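Local structure of GTPase-activating protein GYP1 (Saccharomyces cerevisiae, 1FKM) at residues D93-N98 with S108-L113; L201-N206 with S323-H328. The protein stimulates GTP hydrolysis by the Ypt/Rab GTPases YPT1 and YPT7 through its Rab-GAP TBC domain, supplying an arginine finger and a glutamine finger in trans. All blocks are in the same frame, centred on the assembly; numbering follows the deposited sequence.

How the contacts relate
Both contacts belong to a single all-helical chain, the Ypt/Rab-GAP domain of Gyp1p, and lie on opposite sides of its centre. Contact 1 is complete in sequence before contact 2 begins. It joins the loop after helix 83-93 to helix 107-123 over a short connection, whereas contact 2 pairs helix 198-214 with helix 324-338, far apart in sequence. The centres of the two contacts are 28 Å apart, their nearest atoms about 15 Å, and no helix is common to both. Contact 1 carries the arginine finger, Arg96, near the glutamine finger, Gln131; contact 2 lies away from both and joins later helices of the fold.

Contact 1: residues D93-N98 with S108-L113; sequences DIPRTN and SVQNSL
Ile94 and Gln110 mark the closest approach of the backbones, 6.1 Å between their CA atoms, where the irregular segment 93-98 runs past helix 107-123. Ile94 directs its side chain at the helix and splits it over one turn. Ile94 CG2, anti to the backbone N, meets Gln110 CB at 3.6 Å, and the two side chains run antiparallel alongside one another. The other branch carries Ile94 CD1 to 3.8 Å from Leu113 CB, one turn further on, and Gln114 and Leu117 of the same helix extend the surface that receives it. Leu113 in turn rests on Phe141 of helix 133-145. At the more exposed margin the extended chain of Gln110 lies nearly perpendicular to Pro95, leaving Gln110 OE1 3.8 Å from Pro95 CG. Gln110 OE1 accepts a weak bond from Lys107 NZ, and Gln110 NE2 gives a weak one to Tyr104 O.

Polar order lies within segment 93-98. Asp93 O takes Arg96 N at 3.1 Å and Thr97 OG1 at 3.0 Å from opposite faces of the carbonyl plane, which ties the turn together. The CB of the arginine finger, Arg96, is directed away from segment 108-113; Arg96 NH2 reaches Asp93 OD1 at 2.9 Å in a salt bridge lying in the guanidinium plane. Asp93 OD2 bonds to Tyr129 and weakly to the glutamine finger, Gln131.

No hydrogen bond spans the two segments; the loop meets the helix through van der Waals contact, part of it against the carbonyl O and amide O of Gln110. The carboxylate of Asp93 bridges firmly to Arg96 and only weakly to Gln131, consistent with the salt bridge contributing to the pose of Arg96 in this GTPase-free crystal, where a lattice neighbour also touches it.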
ATOM      1  N   ASP A  93     -12.654 -13.451  -1.670  1.00 29.42           N
ATOM      2  CA  ASP A  93     -11.241 -13.077  -1.649  1.00 30.37           C
ATOM      3  C   ASP A  93     -10.593 -12.890  -0.277  1.00 30.11           C
ATOM      4  O   ASP A  93      -9.395 -13.134  -0.119  1.00 30.12           O
ATOM      5  CB  ASP A  93     -11.023 -11.805  -2.472  1.00 42.46           C
ATOM      6  CG  ASP A  93     -10.978 -12.077  -3.962  1.00 45.16           C
ATOM      7  OD1 ASP A  93     -11.166 -13.246  -4.362  1.00 45.73           O
ATOM      8  OD2 ASP A  93     -10.752 -11.120  -4.732  1.00 46.50           O
ATOM      9  N   ILE A  94     -11.368 -12.465   0.714  1.00 27.28           N
ATOM     10  CA  ILE A  94     -10.818 -12.230   2.044  1.00 28.84           C
ATOM     11  C   ILE A  94     -10.023 -13.402   2.634  1.00 30.86           C
ATOM     12  O   ILE A  94      -8.830 -13.264   2.922  1.00 29.65           O
ATOM     13  CB  ILE A  94     -11.930 -11.822   3.040  1.00 34.20           C
ATOM     14  CG1 ILE A  94     -12.492 -10.454   2.653  1.00 34.37           C
ATOM     15  CG2 ILE A  94     -11.375 -11.782   4.462  1.00 35.24           C
ATOM     16  CD1 ILE A  94     -11.469  -9.336   2.701  1.00 35.46           C
ATOM     17  N   PRO A  95     -10.668 -14.565   2.820  1.00 34.86           N
ATOM     18  CA  PRO A  95      -9.992 -15.738   3.383  1.00 35.93           C
ATOM     19  C   PRO A  95      -8.733 -16.147   2.622  1.00 35.69           C
ATOM     20  O   PRO A  95      -7.884 -16.863   3.155  1.00 37.02           O
ATOM     21  CB  PRO A  95     -11.070 -16.822   3.323  1.00 45.98           C
ATOM     22  CG  PRO A  95     -12.338 -16.048   3.439  1.00 46.61           C
ATOM     23  CD  PRO A  95     -12.077 -14.880   2.520  1.00 46.20           C
ATOM     24  N   ARG A  96      -8.615 -15.686   1.382  1.00 32.14           N
ATOM     25  CA  ARG A  96      -7.468 -16.026   0.545  1.00 32.87           C
ATOM     26  C   ARG A  96      -6.403 -14.931   0.430  1.00 33.76           C
ATOM     27  O   ARG A  96      -5.455 -15.067  -0.347  1.00 34.38           O
ATOM     28  CB  ARG A  96      -7.958 -16.414  -0.854  1.00 37.66           C
ATOM     29  CG  ARG A  96      -9.039 -17.493  -0.858  1.00 40.77           C
ATOM     30  CD  ARG A  96      -9.347 -17.978  -2.271  1.00 45.21           C
ATOM     31  NE  ARG A  96      -9.888 -16.920  -3.122  1.00 48.81           N
ATOM     32  CZ  ARG A  96     -10.082 -17.044  -4.433  1.00 50.82           C
ATOM     33  NH1 ARG A  96      -9.778 -18.180  -5.046  1.00 52.17           N
ATOM     34  NH2 ARG A  96     -10.579 -16.031  -5.132  1.00 51.20           N
ATOM     35  N   THR A  97      -6.552 -13.855   1.199  1.00 33.33           N
ATOM     36  CA  THR A  97      -5.595 -12.745   1.177  1.00 33.17           C
ATOM     37  C   THR A  97      -4.427 -13.002   2.134  1.00 31.67           C
ATOM     38  O   THR A  97      -4.635 -13.422   3.269  1.00 31.27           O
ATOM     39  CB  THR A  97      -6.285 -11.418   1.570  1.00 33.10           C
ATOM     40  OG1 THR A  97      -7.307 -11.115   0.615  1.00 32.58           O
ATOM     41  CG2 THR A  97      -5.282 -10.275   1.603  1.00 35.60           C
ATOM     42  N   ASN A  98      -3.206 -12.741   1.668  1.00 28.60           N
ATOM     43  CA  ASN A  98      -1.993 -12.959   2.468  1.00 28.90           C
ATOM     44  C   ASN A  98      -2.024 -14.301   3.194  1.00 26.95           C
ATOM     45  O   ASN A  98      -1.915 -14.358   4.419  1.00 24.78           O
ATOM     46  CB  ASN A  98      -1.805 -11.842   3.502  1.00 36.40           C
ATOM     47  CG  ASN A  98      -1.498 -10.504   2.868  1.00 38.72           C
ATOM     48  OD1 ASN A  98      -0.728 -10.419   1.913  1.00 40.82           O
ATOM     49  ND2 ASN A  98      -2.089  -9.442   3.408  1.00 40.63           N
ATOM     50  N   SER A 108     -11.459 -12.364  13.293  1.00 24.30           N
ATOM     51  CA  SER A 108     -11.655 -10.959  13.613  1.00 24.68           C
ATOM     52  C   SER A 108     -11.090 -10.101  12.489  1.00 22.23           C
ATOM     53  O   SER A 108     -11.683  -9.090  12.111  1.00 24.60           O
ATOM     54  CB  SER A 108     -10.969 -10.608  14.938  1.00 33.03           C
ATOM     55  OG  SER A 108      -9.568 -10.784  14.847  1.00 37.02           O
ATOM     56  N   VAL A 109      -9.949 -10.512  11.950  1.00 23.08           N
ATOM     57  CA  VAL A 109      -9.303  -9.779  10.863  1.00 21.85           C
ATOM     58  C   VAL A 109     -10.092  -9.924   9.566  1.00 22.61           C
ATOM     59  O   VAL A 109     -10.285  -8.951   8.839  1.00 22.82           O
ATOM     60  CB  VAL A 109      -7.857 -10.271  10.640  1.00 19.96           C
ATOM     61  CG1 VAL A 109      -7.244  -9.583   9.421  1.00 19.24           C
ATOM     62  CG2 VAL A 109      -7.019  -9.972  11.884  1.00 19.75           C
ATOM     63  N   GLN A 110     -10.550 -11.137   9.275  1.00 19.10           N
ATOM     64  CA  GLN A 110     -11.328 -11.356   8.062  1.00 21.78           C
ATOM     65  C   GLN A 110     -12.604 -10.517   8.069  1.00 20.72           C
ATOM     66  O   GLN A 110     -12.950  -9.897   7.066  1.00 19.19           O
ATOM     67  CB  GLN A 110     -11.670 -12.841   7.914  1.00 25.78           C
ATOM     68  CG  GLN A 110     -10.495 -13.683   7.439  1.00 30.57           C
ATOM     69  CD  GLN A 110     -10.823 -15.160   7.382  1.00 33.67           C
ATOM     70  OE1 GLN A 110     -11.975 -15.544   7.189  1.00 38.49           O
ATOM     71  NE2 GLN A 110      -9.808 -15.997   7.531  1.00 36.02           N
ATOM     72  N   ASN A 111     -13.302 -10.498   9.201  1.00 21.14           N
ATOM     73  CA  ASN A 111     -14.535  -9.727   9.316  1.00 22.16           C
ATOM     74  C   ASN A 111     -14.279  -8.221   9.206  1.00 21.13           C
ATOM     75  O   ASN A 111     -15.091  -7.485   8.633  1.00 20.80           O
ATOM     76  CB  ASN A 111     -15.242 -10.035  10.642  1.00 28.74           C
ATOM     77  CG  ASN A 111     -15.693 -11.482  10.742  1.00 32.59           C
ATOM     78  OD1 ASN A 111     -16.146 -12.067   9.764  1.00 33.93           O
ATOM     79  ND2 ASN A 111     -15.583 -12.060  11.932  1.00 35.41           N
ATOM     80  N   SER A 112     -13.162  -7.759   9.760  1.00 21.37           N
ATOM     81  CA  SER A 112     -12.824  -6.340   9.692  1.00 19.96           C
ATOM     82  C   SER A 112     -12.533  -5.933   8.251  1.00 19.96           C
ATOM     83  O   SER A 112     -13.046  -4.922   7.776  1.00 19.01           O
ATOM     84  CB  SER A 112     -11.603  -6.024  10.563  1.00 22.46           C
ATOM     85  OG  SER A 112     -11.950  -5.952  11.935  1.00 22.03           O
ATOM     86  N   LEU A 113     -11.708  -6.718   7.560  1.00 18.49           N
ATOM     87  CA  LEU A 113     -11.372  -6.408   6.170  1.00 18.69           C
ATOM     88  C   LEU A 113     -12.604  -6.504   5.273  1.00 19.36           C
ATOM     89  O   LEU A 113     -12.754  -5.742   4.324  1.00 16.78           O
ATOM     90  CB  LEU A 113     -10.267  -7.345   5.663  1.00 21.16           C
ATOM     91  CG  LEU A 113      -8.918  -7.197   6.384  1.00 23.32           C
ATOM     92  CD1 LEU A 113      -7.877  -8.116   5.732  1.00 25.01           C
ATOM     93  CD2 LEU A 113      -8.442  -5.737   6.321  1.00 21.57           C
TER

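Contact 2: residues L201-N206 with S323-H328; sequences LRQVKN and SLNEFH
Arg202, on the outer margin, starts out with CG anti to the backbone N and bends at chi3, which brings its guanidinium edge towards Asn325. Arg202 NH2 stays 3.9 Å from Asn325 OD1, too long for a bond; the firm partner of this arginine is Asp191, in a salt bridge through NH1. Gln203 follows and carries the contact. Its chain bends at chi2, laying the amide obliquely against that of Asn325, the planes 33° apart and Gln203 CD 3.5 Å from Asn325 CG. From there Gln203 NE2 donates to Asn325 O at 2.9 Å in a nearly straight bond (169°). This single bond ties the Gln203 amide to the backbone of the first turn of helix 324-338, from the side of the C=O and tilted from its plane. Gln203 NE2 also lies 3.0 Å from Asn325 ND2, two donors that cannot bond, and ND2 gives its hydrogen bond to Asn192 OD1.

Segments 201-206 and 324-328 run in similar directions, their axes 35° apart and 10.6 Å at closest approach. Met237 of helix 230-238 lies against Gln203, Val204 and His328. His328 ND1 bonds to Tyr257 OH of helix 247-261 and NE2 to Trp236 O; helices 247-261 and 365-382 flank helix 324-338.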
ATOM      1  N   LEU A 201      -3.560  -0.471 -17.524  1.00 21.32           N
ATOM      2  CA  LEU A 201      -3.092  -0.694 -18.890  1.00 23.00           C
ATOM      3  C   LEU A 201      -2.192   0.455 -19.329  1.00 23.83           C
ATOM      4  O   LEU A 201      -1.198   0.246 -20.029  1.00 24.12           O
ATOM      5  CB  LEU A 201      -4.278  -0.838 -19.855  1.00 27.19           C
ATOM      6  CG  LEU A 201      -5.132  -2.098 -19.660  1.00 29.86           C
ATOM      7  CD1 LEU A 201      -6.321  -2.090 -20.621  1.00 30.53           C
ATOM      8  CD2 LEU A 201      -4.271  -3.332 -19.895  1.00 32.61           C
ATOM      9  N   ARG A 202      -2.532   1.671 -18.908  1.00 23.41           N
ATOM     10  CA  ARG A 202      -1.733   2.844 -19.250  1.00 24.61           C
ATOM     11  C   ARG A 202      -0.380   2.775 -18.533  1.00 24.43           C
ATOM     12  O   ARG A 202       0.647   3.155 -19.089  1.00 23.60           O
ATOM     13  CB  ARG A 202      -2.474   4.119 -18.838  1.00 29.82           C
ATOM     14  CG  ARG A 202      -1.781   5.407 -19.242  1.00 33.31           C
ATOM     15  CD  ARG A 202      -2.599   6.621 -18.826  1.00 35.31           C
ATOM     16  NE  ARG A 202      -2.761   6.700 -17.375  1.00 37.51           N
ATOM     17  CZ  ARG A 202      -3.926   6.602 -16.740  1.00 39.42           C
ATOM     18  NH1 ARG A 202      -5.049   6.419 -17.427  1.00 38.69           N
ATOM     19  NH2 ARG A 202      -3.969   6.686 -15.417  1.00 37.81           N
ATOM     20  N   GLN A 203      -0.393   2.301 -17.291  1.00 21.88           N
ATOM     21  CA  GLN A 203       0.832   2.161 -16.497  1.00 23.42           C
ATOM     22  C   GLN A 203       1.775   1.145 -17.139  1.00 22.55           C
ATOM     23  O   GLN A 203       2.985   1.372 -17.238  1.00 23.30           O
ATOM     24  CB  GLN A 203       0.492   1.691 -15.081  1.00 28.93           C
ATOM     25  CG  GLN A 203      -0.039   2.770 -14.159  1.00 31.26           C
ATOM     26  CD  GLN A 203       1.039   3.752 -13.749  1.00 35.15           C
ATOM     27  OE1 GLN A 203       1.413   4.641 -14.519  1.00 37.77           O
ATOM     28  NE2 GLN A 203       1.559   3.585 -12.534  1.00 32.61           N
ATOM     29  N   VAL A 204       1.219   0.016 -17.561  1.00 21.76           N
ATOM     30  CA  VAL A 204       2.016  -1.030 -18.187  1.00 22.57           C
ATOM     31  C   VAL A 204       2.610  -0.514 -19.498  1.00 23.75           C
ATOM     32  O   VAL A 204       3.763  -0.811 -19.819  1.00 24.11           O
ATOM     33  CB  VAL A 204       1.164  -2.296 -18.441  1.00 22.85           C
ATOM     34  CG1 VAL A 204       1.960  -3.323 -19.239  1.00 24.40           C
ATOM     35  CG2 VAL A 204       0.745  -2.899 -17.103  1.00 23.65           C
ATOM     36  N   LYS A 205       1.833   0.266 -20.246  1.00 24.09           N
ATOM     37  CA  LYS A 205       2.325   0.834 -21.507  1.00 28.47           C
ATOM     38  C   LYS A 205       3.463   1.820 -21.220  1.00 25.90           C
ATOM     39  O   LYS A 205       4.457   1.872 -21.951  1.00 24.56           O
ATOM     40  CB  LYS A 205       1.201   1.566 -22.247  1.00 41.83           C
ATOM     41  CG  LYS A 205       0.060   0.669 -22.685  1.00 49.71           C
ATOM     42  CD  LYS A 205      -1.111   1.477 -23.226  1.00 54.82           C
ATOM     43  CE  LYS A 205      -2.299   0.581 -23.556  1.00 57.46           C
ATOM     44  NZ  LYS A 205      -3.476   1.369 -24.024  1.00 61.32           N
ATOM     45  N   ASN A 206       3.299   2.605 -20.157  1.00 24.33           N
ATOM     46  CA  ASN A 206       4.306   3.581 -19.752  1.00 23.44           C
ATOM     47  C   ASN A 206       5.601   2.887 -19.344  1.00 22.50           C
ATOM     48  O   ASN A 206       6.690   3.376 -19.650  1.00 22.58           O
ATOM     49  CB  ASN A 206       3.784   4.440 -18.594  1.00 26.71           C
ATOM     50  CG  ASN A 206       2.779   5.485 -19.049  1.00 28.80           C
ATOM     51  OD1 ASN A 206       2.116   6.124 -18.232  1.00 32.09           O
ATOM     52  ND2 ASN A 206       2.668   5.670 -20.355  1.00 30.13           N
ATOM     53  N   SER A 323       0.967  11.898  -8.174  1.00 38.82           N
ATOM     54  CA  SER A 323       2.254  11.408  -8.643  1.00 34.46           C
ATOM     55  C   SER A 323       2.515   9.960  -8.228  1.00 32.64           C
ATOM     56  O   SER A 323       3.611   9.440  -8.444  1.00 31.68           O
ATOM     57  CB  SER A 323       3.385  12.311  -8.136  1.00 34.60           C
ATOM     58  OG  SER A 323       3.366  12.429  -6.719  1.00 40.48           O
ATOM     59  N   LEU A 324       1.512   9.302  -7.645  1.00 23.97           N
ATOM     60  CA  LEU A 324       1.687   7.915  -7.228  1.00 24.20           C
ATOM     61  C   LEU A 324       1.983   7.019  -8.426  1.00 22.53           C
ATOM     62  O   LEU A 324       2.969   6.276  -8.423  1.00 20.64           O
ATOM     63  CB  LEU A 324       0.444   7.402  -6.481  1.00 25.21           C
ATOM     64  CG  LEU A 324       0.453   5.924  -6.072  1.00 26.19           C
ATOM     65  CD1 LEU A 324       1.727   5.596  -5.307  1.00 26.50           C
ATOM     66  CD2 LEU A 324      -0.768   5.625  -5.220  1.00 27.04           C
ATOM     67  N   ASN A 325       1.138   7.091  -9.452  1.00 20.97           N
ATOM     68  CA  ASN A 325       1.341   6.277 -10.652  1.00 23.30           C
ATOM     69  C   ASN A 325       2.705   6.537 -11.297  1.00 23.05           C
ATOM     70  O   ASN A 325       3.411   5.605 -11.690  1.00 21.76           O
ATOM     71  CB  ASN A 325       0.231   6.556 -11.673  1.00 30.78           C
ATOM     72  CG  ASN A 325      -0.936   5.583 -11.553  1.00 32.62           C
ATOM     73  OD1 ASN A 325      -1.994   5.793 -12.142  1.00 35.53           O
ATOM     74  ND2 ASN A 325      -0.738   4.508 -10.802  1.00 31.12           N
ATOM     75  N   GLU A 326       3.068   7.808 -11.408  1.00 24.50           N
ATOM     76  CA  GLU A 326       4.341   8.194 -12.005  1.00 25.89           C
ATOM     77  C   GLU A 326       5.519   7.602 -11.240  1.00 22.61           C
ATOM     78  O   GLU A 326       6.352   6.910 -11.818  1.00 22.44           O
ATOM     79  CB  GLU A 326       4.459   9.719 -12.040  1.00 49.99           C
ATOM     80  CG  GLU A 326       5.792  10.232 -12.562  1.00 59.16           C
ATOM     81  CD  GLU A 326       5.897  11.746 -12.497  1.00 65.30           C
ATOM     82  OE1 GLU A 326       4.897  12.401 -12.132  1.00 69.46           O
ATOM     83  OE2 GLU A 326       6.981  12.280 -12.812  1.00 68.52           O
ATOM     84  N   PHE A 327       5.588   7.865  -9.941  1.00 22.36           N
ATOM     85  CA  PHE A 327       6.689   7.340  -9.145  1.00 21.43           C
ATOM     86  C   PHE A 327       6.740   5.813  -9.189  1.00 20.81           C
ATOM     87  O   PHE A 327       7.819   5.221  -9.268  1.00 19.47           O
ATOM     88  CB  PHE A 327       6.576   7.797  -7.687  1.00 23.52           C
ATOM     89  CG  PHE A 327       7.759   7.414  -6.849  1.00 23.90           C
ATOM     90  CD1 PHE A 327       9.037   7.864  -7.185  1.00 23.44           C
ATOM     91  CD2 PHE A 327       7.609   6.583  -5.743  1.00 23.60           C
ATOM     92  CE1 PHE A 327      10.151   7.489  -6.427  1.00 23.26           C
ATOM     93  CE2 PHE A 327       8.712   6.201  -4.980  1.00 24.40           C
ATOM     94  CZ  PHE A 327       9.989   6.655  -5.323  1.00 24.75           C
ATOM     95  N   HIS A 328       5.574   5.172  -9.147  1.00 18.48           N
ATOM     96  CA  HIS A 328       5.529   3.717  -9.168  1.00 19.05           C
ATOM     97  C   HIS A 328       6.101   3.144 -10.456  1.00 17.28           C
ATOM     98  O   HIS A 328       6.764   2.108 -10.436  1.00 17.74           O
ATOM     99  CB  HIS A 328       4.099   3.200  -8.970  1.00 17.50           C
ATOM    100  CG  HIS A 328       4.026   1.717  -8.775  1.00 22.61           C
ATOM    101  ND1 HIS A 328       4.681   1.072  -7.746  1.00 22.94           N
ATOM    102  CD2 HIS A 328       3.408   0.748  -9.492  1.00 23.10           C
ATOM    103  CE1 HIS A 328       4.471  -0.229  -7.840  1.00 23.65           C
ATOM    104  NE2 HIS A 328       3.703  -0.452  -8.891  1.00 23.61           N
TER